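Local coordinates for ABC-type branched-chain amino acid transport systems periplasmic component-like protein (Thermomonospora curvata, PDB 4N03), which probably binds a fatty acid outside the cell membrane as the substrate-capturing component of an ABC transporter, a palmitic acid lying in its cleft, at residues V150-G155 with F276-G281; T370-P375 with Q388-E393; A225-A230 with P250-N255; S129-A134 with T146-D151. All coordinates share one frame; numbering follows the deposited sequence. Where two conformers were deposited one is given.

Interactions 1, 2 and 3 all involve one mixed sheet, whereas interaction 4 lies in the connection from strand 126-129 to helix 148-161, where the palmitic acid is bound. Interaction 3 is an almost wholly buried parallel strand pair, joined by backbone hydrogen bonds, with aliphatic side chains on both faces; interaction 2 is an antiparallel pair at the sheet's edge, only partly buried and more aromatic. Interaction 1 lays helix 148-161 over the middle of the sheet, its polar end bridged by water. Interaction 4 shares Val150 and Asp151 with it and uses the start of the same helix. Interactions 1, 3 and 4 all touch the fatty acid, and interactions 1 and 2 meet through Asn154 and Ser392.

Interaction 1: residues V150-G155 with F276-G281; sequences VDMING and FIATAG. With PLM (palmitic acid), chain B.
Ala278 and Asp151 bury the most surface here, where helix 148-161 lies over strand 275-279. The methyl of Ala278 points at the helix and rests against its backbone, with CB 3.8 Å from Asp151 O; the Asp151 CB lies nearly as close. Met152, a selenomethionine, reaches the same methyl from the flank: its chain leaves the helix pointing away from the strand, then bends at chi2 (-66°) and chi3 to bring CE to 3.9 Å from Ala278 CB.

The carboxylate of Asp151 meets the strand through water. Two waters donate to OD2: one, 2.7 Å from OD2, accepts from Ala280 N, and the other, 2.6 Å from OD2, also donates to Ala278 O, while OD1 is held by the hydroxyls of Thr146 and Thr370. Both carboxylate oxygens of this buried acid are thus supplied with partners.

Beyond Ala278, Thr279 turns its side chain away from the helix; its OG1, trans to the backbone N (chi1 177°), accepts from Gly281 N at 3.1 Å in an ST turn and lies near PLM CC. A valine here would probably leave Gly281 N without this acceptor and the turn beside the fatty acid less firmly held. Strand 275-279 runs between strands 251-253 and 370-375, and Met152 also packs on Ala184 and Thr188 of helix 179-195.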
# COMPACT_ATOMS: atom_id res chain seq x y z
N VAL A 150 -4.82 5.23 -10.77
CA VAL A 150 -6.15 4.66 -10.84
C VAL A 150 -6.98 5.01 -9.62
O VAL A 150 -8.16 5.34 -9.76
CB VAL A 150 -6.04 3.12 -11.00
CG1 VAL A 150 -7.35 2.38 -10.72
CG2 VAL A 150 -5.50 2.80 -12.39
N ASP A 151 -6.40 5.00 -8.41
CA ASP A 151 -7.15 5.42 -7.23
C ASP A 151 -7.63 6.87 -7.34
O ASP A 151 -8.76 7.15 -6.97
CB ASP A 151 -6.35 5.27 -5.95
CG ASP A 151 -6.25 3.84 -5.45
OD1 ASP A 151 -7.06 2.99 -5.83
OD2 ASP A 151 -5.32 3.65 -4.62
N MSE A 152 -6.79 7.80 -7.80
CA MSE A 152 -7.24 9.17 -7.96
C MSE A 152 -8.25 9.32 -9.08
O MSE A 152 -9.13 10.14 -8.96
CB MSE A 152 -6.05 10.12 -8.20
CG MSE A 152 -5.16 10.31 -6.97
SE MSE A 152 -6.08 11.22 -5.53
CE MSE A 152 -6.54 9.79 -4.45
N ILE A 153 -8.13 8.55 -10.15
CA ILE A 153 -9.15 8.64 -11.20
C ILE A 153 -10.51 8.23 -10.67
O ILE A 153 -11.52 8.92 -10.82
CB ILE A 153 -8.73 7.80 -12.41
CG1 ILE A 153 -7.48 8.42 -13.08
CG2 ILE A 153 -9.86 7.74 -13.42
CD1 ILE A 153 -6.78 7.46 -14.01
N ASN A 154 -10.54 7.06 -10.02
CA ASN A 154 -11.77 6.59 -9.36
C ASN A 154 -12.27 7.62 -8.35
O ASN A 154 -13.44 7.93 -8.30
CB ASN A 154 -11.56 5.23 -8.72
CG ASN A 154 -11.59 4.08 -9.71
OD1 ASN A 154 -12.31 4.12 -10.70
ND2 ASN A 154 -10.84 3.04 -9.43
N GLY A 155 -11.36 8.14 -7.53
CA GLY A 155 -11.75 9.07 -6.51
C GLY A 155 -12.30 10.38 -7.01
O GLY A 155 -13.27 10.92 -6.50
N PHE A 276 -11.82 11.86 3.06
CA PHE A 276 -12.03 10.58 2.46
C PHE A 276 -10.71 10.03 1.95
O PHE A 276 -9.83 10.81 1.56
CB PHE A 276 -13.05 10.73 1.31
CG PHE A 276 -14.34 11.34 1.75
CD1 PHE A 276 -15.27 10.56 2.42
CD2 PHE A 276 -14.60 12.66 1.56
CE1 PHE A 276 -16.45 11.09 2.86
CE2 PHE A 276 -15.77 13.22 2.02
CZ PHE A 276 -16.70 12.42 2.67
N ILE A 277 -10.59 8.72 1.87
CA ILE A 277 -9.40 8.03 1.41
C ILE A 277 -9.77 7.06 0.32
O ILE A 277 -10.69 6.25 0.45
CB ILE A 277 -8.72 7.26 2.57
CG1 ILE A 277 -8.21 8.18 3.68
CG2 ILE A 277 -7.58 6.37 2.06
CD1 ILE A 277 -7.03 9.06 3.27
N ALA A 278 -9.06 7.16 -0.81
CA ALA A 278 -9.20 6.23 -1.93
C ALA A 278 -8.17 5.12 -1.75
O ALA A 278 -7.00 5.39 -1.61
CB ALA A 278 -8.97 6.94 -3.23
N THR A 279 -8.65 3.88 -1.67
CA THR A 279 -7.78 2.76 -1.41
C THR A 279 -8.35 1.48 -1.97
O THR A 279 -9.56 1.27 -1.90
CB THR A 279 -7.58 2.58 0.12
OG1 THR A 279 -6.76 1.44 0.33
CG2 THR A 279 -8.88 2.46 0.89
N ALA A 280 -7.50 0.61 -2.50
CA ALA A 280 -7.92 -0.70 -2.96
C ALA A 280 -8.14 -1.68 -1.80
O ALA A 280 -8.67 -2.75 -2.01
CB ALA A 280 -6.88 -1.31 -3.88
N GLY A 281 -7.67 -1.33 -0.59
CA GLY A 281 -7.75 -2.22 0.56
C GLY A 281 -8.97 -1.98 1.43
O GLY A 281 -9.35 -0.85 1.69
C1 PLM B . 4.72 5.30 -1.03
O1 PLM B . 4.23 4.66 -2.00
O2 PLM B . 5.92 5.66 -0.96
C2 PLM B . 3.87 5.49 0.21
C3 PLM B . 3.95 4.14 1.05
C4 PLM B . 2.98 4.10 2.20
C5 PLM B . 3.10 2.86 3.02
C6 PLM B . 2.10 2.64 4.17
C7 PLM B . 0.90 1.84 3.68
C8 PLM B . -0.24 1.71 4.65
C9 PLM B . -1.29 0.68 4.29
CA PLM B . -2.46 1.20 3.43
CB PLM B . -3.27 -0.06 2.90
CC PLM B . -3.44 -0.01 1.36
CD PLM B . -3.71 -1.35 0.71
CE PLM B . -3.85 -1.37 -0.80
CF PLM B . -3.48 -2.76 -1.36
CG PLM B . -4.62 -3.76 -1.36
O HOH W 1 -4.88 1.52 -3.01
O HOH W 2 -4.65 5.69 -3.08

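Interaction 2: residues T370-P375 with Q388-E393; sequences TYIIKP and QAFESE
Thr370 and Phe390 form the antiparallel hydrogen-bonded pair that joins the two strands of a beta hairpin, 370-375 and 383-390, the latter an outermost strand of the mixed sheet. Two backbone bonds close the pair: Thr370 N gives to Phe390 O at 2.9 Å, nearly straight at 171°, and Phe390 N returns one to Thr370 O at 3.0 Å. Thr370 O also receives a CA-H contact from Ala389, with CA 3.3 Å away.

The side-chain contacts lie to either side of the backbone. Ala389 CB sits squarely over one face of the Tyr371 ring, a CH-pi contact 3.7 Å from the ring centroid and only 3° off its normal, while the Tyr371 hydroxyl bonds to Gly354 O. The Phe390 side chain occupies the position between its own N and carbonyl carbon (chi1 69°), which brings the ring back toward Thr370 O and Ile372, and against Asn154 and Trp158 of helix 148-161. At that ring's edge, Ile372 CG1 lies 4.1 Å from Phe390 CE1.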
# COMPACT_ATOMS: atom_id res chain seq x y z
N THR A 370 -11.40 0.52 -6.51
CA THR A 370 -11.03 1.39 -5.41
C THR A 370 -12.21 1.58 -4.48
O THR A 370 -13.32 1.87 -4.91
CB THR A 370 -10.66 2.79 -5.98
OG1 THR A 370 -9.58 2.65 -6.92
CG2 THR A 370 -10.30 3.80 -4.91
N TYR A 371 -11.98 1.38 -3.16
CA TYR A 371 -12.92 1.80 -2.11
C TYR A 371 -12.76 3.24 -1.80
O TYR A 371 -11.64 3.79 -1.96
CB TYR A 371 -12.63 1.08 -0.78
CG TYR A 371 -12.80 -0.41 -0.75
CD1 TYR A 371 -11.75 -1.25 -1.06
CD2 TYR A 371 -13.99 -1.01 -0.31
CE1 TYR A 371 -11.87 -2.63 -1.00
CE2 TYR A 371 -14.11 -2.38 -0.24
CZ TYR A 371 -13.06 -3.18 -0.55
OH TYR A 371 -13.23 -4.54 -0.46
N ILE A 372 -13.82 3.90 -1.34
CA ILE A 372 -13.66 5.18 -0.65
C ILE A 372 -13.95 4.87 0.84
O ILE A 372 -15.03 4.32 1.14
CB ILE A 372 -14.61 6.27 -1.14
CG1 ILE A 372 -14.49 6.47 -2.64
CG2 ILE A 372 -14.36 7.55 -0.34
CD1 ILE A 372 -13.14 6.94 -3.12
N ILE A 373 -13.05 5.22 1.72
CA ILE A 373 -13.20 5.02 3.14
C ILE A 373 -13.12 6.37 3.84
O ILE A 373 -12.65 7.36 3.27
CB ILE A 373 -12.20 3.97 3.72
CG1 ILE A 373 -10.81 4.50 3.81
CG2 ILE A 373 -12.29 2.67 2.94
CD1 ILE A 373 -9.86 3.55 4.47
N LYS A 374 -13.53 6.42 5.10
CA LYS A 374 -13.30 7.61 5.92
C LYS A 374 -12.85 7.17 7.31
O LYS A 374 -13.27 6.10 7.83
CB LYS A 374 -14.52 8.49 6.03
CG LYS A 374 -15.67 7.80 6.76
CD LYS A 374 -16.91 8.67 6.88
CE LYS A 374 -16.75 9.86 7.82
NZ LYS A 374 -16.51 9.47 9.25
N PRO A 375 -12.07 8.01 7.97
CA PRO A 375 -11.79 7.83 9.39
C PRO A 375 -13.06 7.79 10.23
O PRO A 375 -14.01 8.52 9.96
CB PRO A 375 -10.96 9.04 9.74
CG PRO A 375 -10.31 9.42 8.47
CD PRO A 375 -11.36 9.19 7.43
N GLN A 388 -18.31 1.21 -1.59
CA GLN A 388 -17.76 -0.12 -1.85
C GLN A 388 -16.87 -0.06 -3.10
O GLN A 388 -17.04 0.78 -3.99
CB GLN A 388 -18.88 -1.14 -2.11
CG GLN A 388 -19.69 -1.51 -0.87
CD GLN A 388 -18.89 -2.23 0.21
OE1 GLN A 388 -17.85 -2.86 -0.03
NE2 GLN A 388 -19.40 -2.21 1.40
N ALA A 389 -15.91 -0.96 -3.17
CA ALA A 389 -14.92 -0.92 -4.25
C ALA A 389 -15.57 -0.89 -5.62
O ALA A 389 -16.46 -1.67 -5.90
CB ALA A 389 -13.97 -2.07 -4.16
N PHE A 390 -15.10 0.01 -6.46
CA PHE A 390 -15.65 0.20 -7.79
C PHE A 390 -14.54 0.55 -8.78
O PHE A 390 -13.54 1.12 -8.43
CB PHE A 390 -16.73 1.28 -7.81
CG PHE A 390 -16.21 2.68 -7.56
CD1 PHE A 390 -15.95 3.11 -6.28
CD2 PHE A 390 -15.87 3.54 -8.62
CE1 PHE A 390 -15.41 4.35 -6.04
CE2 PHE A 390 -15.31 4.80 -8.37
CZ PHE A 390 -15.06 5.17 -7.07
N GLU A 391 -14.80 0.22 -10.03
CA GLU A 391 -13.99 0.62 -11.16
C GLU A 391 -14.78 1.52 -12.06
O GLU A 391 -15.72 1.07 -12.70
CB GLU A 391 -13.52 -0.62 -11.89
CG GLU A 391 -12.70 -0.31 -13.14
CD GLU A 391 -12.21 -1.55 -13.85
OE1 GLU A 391 -12.47 -2.70 -13.41
OE2 GLU A 391 -11.45 -1.32 -14.81
N SER A 392 -14.48 2.79 -12.03
CA SER A 392 -15.10 3.70 -13.00
C SER A 392 -14.73 3.37 -14.43
O SER A 392 -13.68 2.83 -14.68
CB SER A 392 -14.74 5.15 -12.71
OG SER A 392 -13.37 5.44 -12.89
N GLU A 393 -15.62 3.68 -15.35
CA GLU A 393 -15.28 3.62 -16.79
C GLU A 393 -14.05 4.44 -17.11
O GLU A 393 -13.21 4.04 -17.91
CB GLU A 393 -16.45 4.02 -17.66
CG GLU A 393 -17.59 3.03 -17.63
CD GLU A 393 -17.22 1.61 -18.04
OE1 GLU A 393 -16.70 1.41 -19.16
OE2 GLU A 393 -17.46 0.67 -17.24

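Interaction 3: residues A225-A230 with P250-N255; sequences AILLSA and PILGSN. With PLM (palmitic acid), chain B.
Ile226 and Ile251 sit side by side on one face of the sheet, with Ile226 CB 4.0 Å from Ile251 CG1. The Ile251 branch reaches its neighbour because CG1 stands trans to the carbonyl carbon (chi1 -61°), and both isoleucines rest on Leu238 of helix 232-244. On the other face Leu227 CD1 reaches Leu252 CB at 4.2 Å, and Leu227 continues to helices 148-161 and 179-195. At the start of the pair, Ala225 CB touches the Pro250 ring at CG.

These strands are the two ends of a right-handed beta-alpha-beta crossover through helix 232-244, as in the Rossmann-like domains of periplasmic binding proteins. Four backbone bonds hold them parallel: Ile226 N to Pro250 O, Leu252 N to Ile226 O at 2.8 Å, Leu228 N to Leu252 O, and Ser254 N to Leu228 O.

At the polar end the hydroxyls of Ser229 and Ser254 share a hydrogen bond, OG to OG 2.8 Å, and Ser229 OG is also bonded to His173. One residue further, Asn255 turns from the strand pair to the ligand, laying its amide along the hydrocarbon chain with CG 3.8 Å from PLM CC. A glycine in place of Asn255 would probably open a gap beside the methyl-side half of the palmitic acid chain.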
# COMPACT_ATOMS: atom_id res chain seq x y z
N ALA A 225 -11.74 21.28 -4.19
CA ALA A 225 -11.47 20.03 -3.50
C ALA A 225 -10.00 19.97 -3.31
O ALA A 225 -9.22 20.53 -4.08
CB ALA A 225 -11.96 18.83 -4.32
N ILE A 226 -9.59 19.29 -2.23
CA ILE A 226 -8.19 19.16 -1.84
C ILE A 226 -7.82 17.71 -1.92
O ILE A 226 -8.47 16.88 -1.26
CB ILE A 226 -7.96 19.68 -0.40
CG1 ILE A 226 -8.34 21.17 -0.30
CG2 ILE A 226 -6.53 19.45 0.04
CD1 ILE A 226 -8.44 21.67 1.14
N LEU A 227 -6.79 17.35 -2.64
CA LEU A 227 -6.28 15.99 -2.76
C LEU A 227 -4.93 15.95 -2.10
O LEU A 227 -4.17 16.92 -2.14
CB LEU A 227 -6.17 15.57 -4.23
CG LEU A 227 -7.47 15.10 -4.89
CD1 LEU A 227 -8.66 16.02 -4.76
CD2 LEU A 227 -7.18 14.81 -6.36
N LEU A 228 -4.65 14.82 -1.43
CA LEU A 228 -3.43 14.68 -0.64
C LEU A 228 -2.79 13.34 -0.86
O LEU A 228 -3.39 12.31 -0.54
CB LEU A 228 -3.71 14.87 0.84
CG LEU A 228 -2.51 14.78 1.78
CD1 LEU A 228 -1.47 15.86 1.50
CD2 LEU A 228 -2.91 14.84 3.24
N SER A 229 -1.55 13.33 -1.29
CA SER A 229 -0.74 12.13 -1.38
C SER A 229 0.49 12.32 -0.55
O SER A 229 1.49 12.88 -0.96
CB SER A 229 -0.41 11.80 -2.84
OG SER A 229 -1.58 11.72 -3.62
N ALA A 230 0.34 11.91 0.71
CA ALA A 230 1.36 12.12 1.75
C ALA A 230 1.06 11.09 2.83
O ALA A 230 0.40 10.07 2.57
CB ALA A 230 1.27 13.53 2.25
N PRO A 250 -14.06 19.30 0.34
CA PRO A 250 -13.71 17.93 0.70
C PRO A 250 -12.22 17.67 0.50
O PRO A 250 -11.58 18.27 -0.40
CB PRO A 250 -14.54 17.11 -0.28
CG PRO A 250 -14.60 17.95 -1.49
CD PRO A 250 -14.79 19.35 -0.94
N ILE A 251 -11.68 16.77 1.32
CA ILE A 251 -10.33 16.27 1.22
C ILE A 251 -10.35 14.84 0.80
O ILE A 251 -11.08 14.04 1.40
CB ILE A 251 -9.54 16.45 2.54
CG1 ILE A 251 -9.44 17.93 2.92
CG2 ILE A 251 -8.18 15.85 2.42
CD1 ILE A 251 -9.02 18.19 4.35
N LEU A 252 -9.58 14.48 -0.22
CA LEU A 252 -9.45 13.12 -0.71
C LEU A 252 -8.00 12.73 -0.68
O LEU A 252 -7.17 13.36 -1.35
CB LEU A 252 -10.00 13.02 -2.14
CG LEU A 252 -9.86 11.67 -2.83
CD1 LEU A 252 -10.72 10.63 -2.14
CD2 LEU A 252 -10.14 11.79 -4.31
N GLY A 253 -7.65 11.71 0.08
CA GLY A 253 -6.30 11.24 0.22
C GLY A 253 -6.02 9.94 -0.46
O GLY A 253 -6.91 9.12 -0.64
N SER A 254 -4.75 9.74 -0.78
CA SER A 254 -4.26 8.46 -1.19
C SER A 254 -4.26 7.51 0.05
O SER A 254 -4.48 7.91 1.17
CB SER A 254 -2.87 8.58 -1.79
OG SER A 254 -2.85 9.36 -2.98
N ASN A 255 -3.96 6.25 -0.23
CA ASN A 255 -4.30 5.21 0.74
C ASN A 255 -3.57 5.24 2.05
O ASN A 255 -4.02 4.65 3.03
CB ASN A 255 -4.25 3.80 0.12
CG ASN A 255 -2.86 3.36 -0.30
OD1 ASN A 255 -1.90 3.68 0.36
ND2 ASN A 255 -2.79 2.57 -1.37
C1 PLM B . 4.72 5.30 -1.03
O1 PLM B . 4.23 4.66 -2.00
O2 PLM B . 5.92 5.66 -0.96
C2 PLM B . 3.87 5.49 0.21
C3 PLM B . 3.95 4.14 1.05
C4 PLM B . 2.98 4.10 2.20
C5 PLM B . 3.10 2.86 3.02
C6 PLM B . 2.10 2.64 4.17
C7 PLM B . 0.90 1.84 3.68
C8 PLM B . -0.24 1.71 4.65
C9 PLM B . -1.29 0.68 4.29
CA PLM B . -2.46 1.20 3.43
CB PLM B . -3.27 -0.06 2.90
CC PLM B . -3.44 -0.01 1.36
CD PLM B . -3.71 -1.35 0.71
CE PLM B . -3.85 -1.37 -0.80
CF PLM B . -3.48 -2.76 -1.36
CG PLM B . -4.62 -3.76 -1.36

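Interaction 4: residues S129-A134 with T146-D151; sequences SAWTTA and TTYDVD. With PLM (palmitic acid), chain B.
The segments 129-134 and 146-151 form part of the fatty-acid pocket, where the chain leaves strand 126-129 and enters helix 148-161. Trp131 and Tyr148 carry the contact. Trp131 CB lies over the centre of the Tyr148 ring, 3.7 Å from its centroid, and the indole presents its edge to that ring in an offset edge-to-face pair with planes at 85°. In the backbone, Tyr148 N bonds to Trp131 O at 3.0 Å.

Both aromatic residues also meet the ligand. Swung to the side of its own backbone N, with CG anti to the carbonyl carbon (chi1 -72°), the Tyr148 ring passes beneath the Trp131 backbone and delivers OH to the carboxyl group, donating to PLM O1 at 2.5 Å; Tyr84 and Ser109 bond to the ligand as well. The alkyl tail passes over one face of the indole near its rim, with PLM CE 3.8 Å from Trp131 CZ2, while Ser129 C lies over the rim of the opposite face. Trp131 NE1 is tied to Thr144 OG1, which helps fix the turn of the indole.

Further along, the Thr133 methyl CG2 approaches the carboxylate of Asp149, 3.3 Å from OD2, and also packs on Thr147 CB. Asp149 OD1 accepts from Thr147 OG1 at 2.7 Å and from Val150 N, and OD2 is bonded to Tyr398, leaving the acid gripped at the first turn of the helix.

The chemistry divides along the ligand: the Tyr148 phenol, with Tyr84 and Ser109, bonds to it, and the indole face meets the hydrocarbon, which is consistent with a site made for an amphipathic fatty acid.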
# COMPACT_ATOMS: atom_id res chain seq x y z
N SER A 129 4.75 -2.46 -0.25
CA SER A 129 3.63 -1.57 0.23
C SER A 129 3.92 -0.19 -0.37
O SER A 129 4.56 0.70 0.19
CB SER A 129 3.51 -1.55 1.74
OG SER A 129 3.22 -2.83 2.24
N ALA A 130 3.55 -0.08 -1.64
CA ALA A 130 3.89 0.96 -2.55
C ALA A 130 3.12 0.70 -3.84
O ALA A 130 3.06 -0.43 -4.29
CB ALA A 130 5.36 0.95 -2.83
N TRP A 131 2.50 1.71 -4.38
CA TRP A 131 1.57 1.53 -5.46
C TRP A 131 1.80 2.43 -6.68
O TRP A 131 0.91 2.69 -7.45
CB TRP A 131 0.13 1.57 -4.92
CG TRP A 131 -0.12 0.45 -3.97
CD1 TRP A 131 -0.37 -0.81 -4.34
CD2 TRP A 131 0.03 0.42 -2.52
NE1 TRP A 131 -0.45 -1.65 -3.26
CE2 TRP A 131 -0.16 -0.91 -2.12
CE3 TRP A 131 0.35 1.37 -1.56
CZ2 TRP A 131 -0.09 -1.30 -0.78
CZ3 TRP A 131 0.40 0.98 -0.25
CH2 TRP A 131 0.17 -0.33 0.13
N THR A 132 3.03 2.90 -6.83
CA THR A 132 3.38 3.62 -8.01
C THR A 132 3.38 2.71 -9.24
O THR A 132 3.81 1.56 -9.23
CB THR A 132 4.75 4.28 -7.84
OG1 THR A 132 5.03 5.07 -9.00
CG2 THR A 132 5.89 3.31 -7.67
N THR A 133 3.03 3.30 -10.40
CA THR A 133 3.17 2.64 -11.68
C THR A 133 4.64 2.44 -12.03
O THR A 133 4.94 1.59 -12.88
CB THR A 133 2.50 3.46 -12.78
OG1 THR A 133 2.99 4.81 -12.74
CG2 THR A 133 1.01 3.49 -12.57
N ALA A 134 5.55 3.13 -11.36
CA ALA A 134 6.95 2.93 -11.61
C ALA A 134 7.42 1.54 -11.25
O ALA A 134 8.51 1.15 -11.62
CB ALA A 134 7.76 4.01 -10.93
N THR A 146 -4.64 -1.62 -6.69
CA THR A 146 -4.59 -0.60 -7.73
C THR A 146 -3.27 0.16 -7.64
O THR A 146 -2.56 0.12 -6.62
CB THR A 146 -5.71 0.42 -7.48
OG1 THR A 146 -5.54 0.84 -6.12
CG2 THR A 146 -7.09 -0.16 -7.66
N THR A 147 -2.95 0.89 -8.70
CA THR A 147 -1.92 1.91 -8.65
C THR A 147 -2.50 3.26 -8.26
O THR A 147 -3.70 3.49 -8.36
CB THR A 147 -1.17 1.95 -9.98
OG1 THR A 147 -2.07 2.02 -11.07
CG2 THR A 147 -0.30 0.74 -10.11
N TYR A 148 -1.62 4.16 -7.85
CA TYR A 148 -2.06 5.42 -7.27
C TYR A 148 -2.89 6.27 -8.19
O TYR A 148 -3.79 6.99 -7.80
CB TYR A 148 -0.88 6.24 -6.81
CG TYR A 148 -0.18 5.72 -5.59
CD1 TYR A 148 -0.87 5.41 -4.40
CD2 TYR A 148 1.16 5.51 -5.60
CE1 TYR A 148 -0.20 4.95 -3.28
CE2 TYR A 148 1.83 5.06 -4.47
CZ TYR A 148 1.13 4.79 -3.29
OH TYR A 148 1.74 4.34 -2.13
N ASP A 149 -2.50 6.30 -9.48
CA ASP A 149 -3.22 7.02 -10.52
C ASP A 149 -4.65 6.55 -10.66
O ASP A 149 -5.56 7.34 -10.67
CB ASP A 149 -2.47 7.05 -11.84
CG ASP A 149 -1.95 5.72 -12.36
OD1 ASP A 149 -2.18 4.67 -11.73
OD2 ASP A 149 -1.28 5.78 -13.42
N VAL A 150 -4.82 5.23 -10.77
CA VAL A 150 -6.15 4.66 -10.84
C VAL A 150 -6.98 5.01 -9.62
O VAL A 150 -8.16 5.34 -9.76
CB VAL A 150 -6.04 3.12 -11.00
CG1 VAL A 150 -7.35 2.38 -10.72
CG2 VAL A 150 -5.50 2.80 -12.39
N ASP A 151 -6.40 5.00 -8.41
CA ASP A 151 -7.15 5.42 -7.23
C ASP A 151 -7.63 6.87 -7.34
O ASP A 151 -8.76 7.15 -6.97
CB ASP A 151 -6.35 5.27 -5.95
CG ASP A 151 -6.25 3.84 -5.45
OD1 ASP A 151 -7.06 2.99 -5.83
OD2 ASP A 151 -5.32 3.65 -4.62
C1 PLM B . 4.72 5.30 -1.03
O1 PLM B . 4.23 4.66 -2.00
O2 PLM B . 5.92 5.66 -0.96
C2 PLM B . 3.87 5.49 0.21
C3 PLM B . 3.95 4.14 1.05
C4 PLM B . 2.98 4.10 2.20
C5 PLM B . 3.10 2.86 3.02
C6 PLM B . 2.10 2.64 4.17
C7 PLM B . 0.90 1.84 3.68
C8 PLM B . -0.24 1.71 4.65
C9 PLM B . -1.29 0.68 4.29
CA PLM B . -2.46 1.20 3.43
CB PLM B . -3.27 -0.06 2.90
CC PLM B . -3.44 -0.01 1.36
CD PLM B . -3.71 -1.35 0.71
CE PLM B . -3.85 -1.37 -0.80
CF PLM B . -3.48 -2.76 -1.36
CG PLM B . -4.62 -3.76 -1.36
O HOH W 3 1.20 6.82 -12.55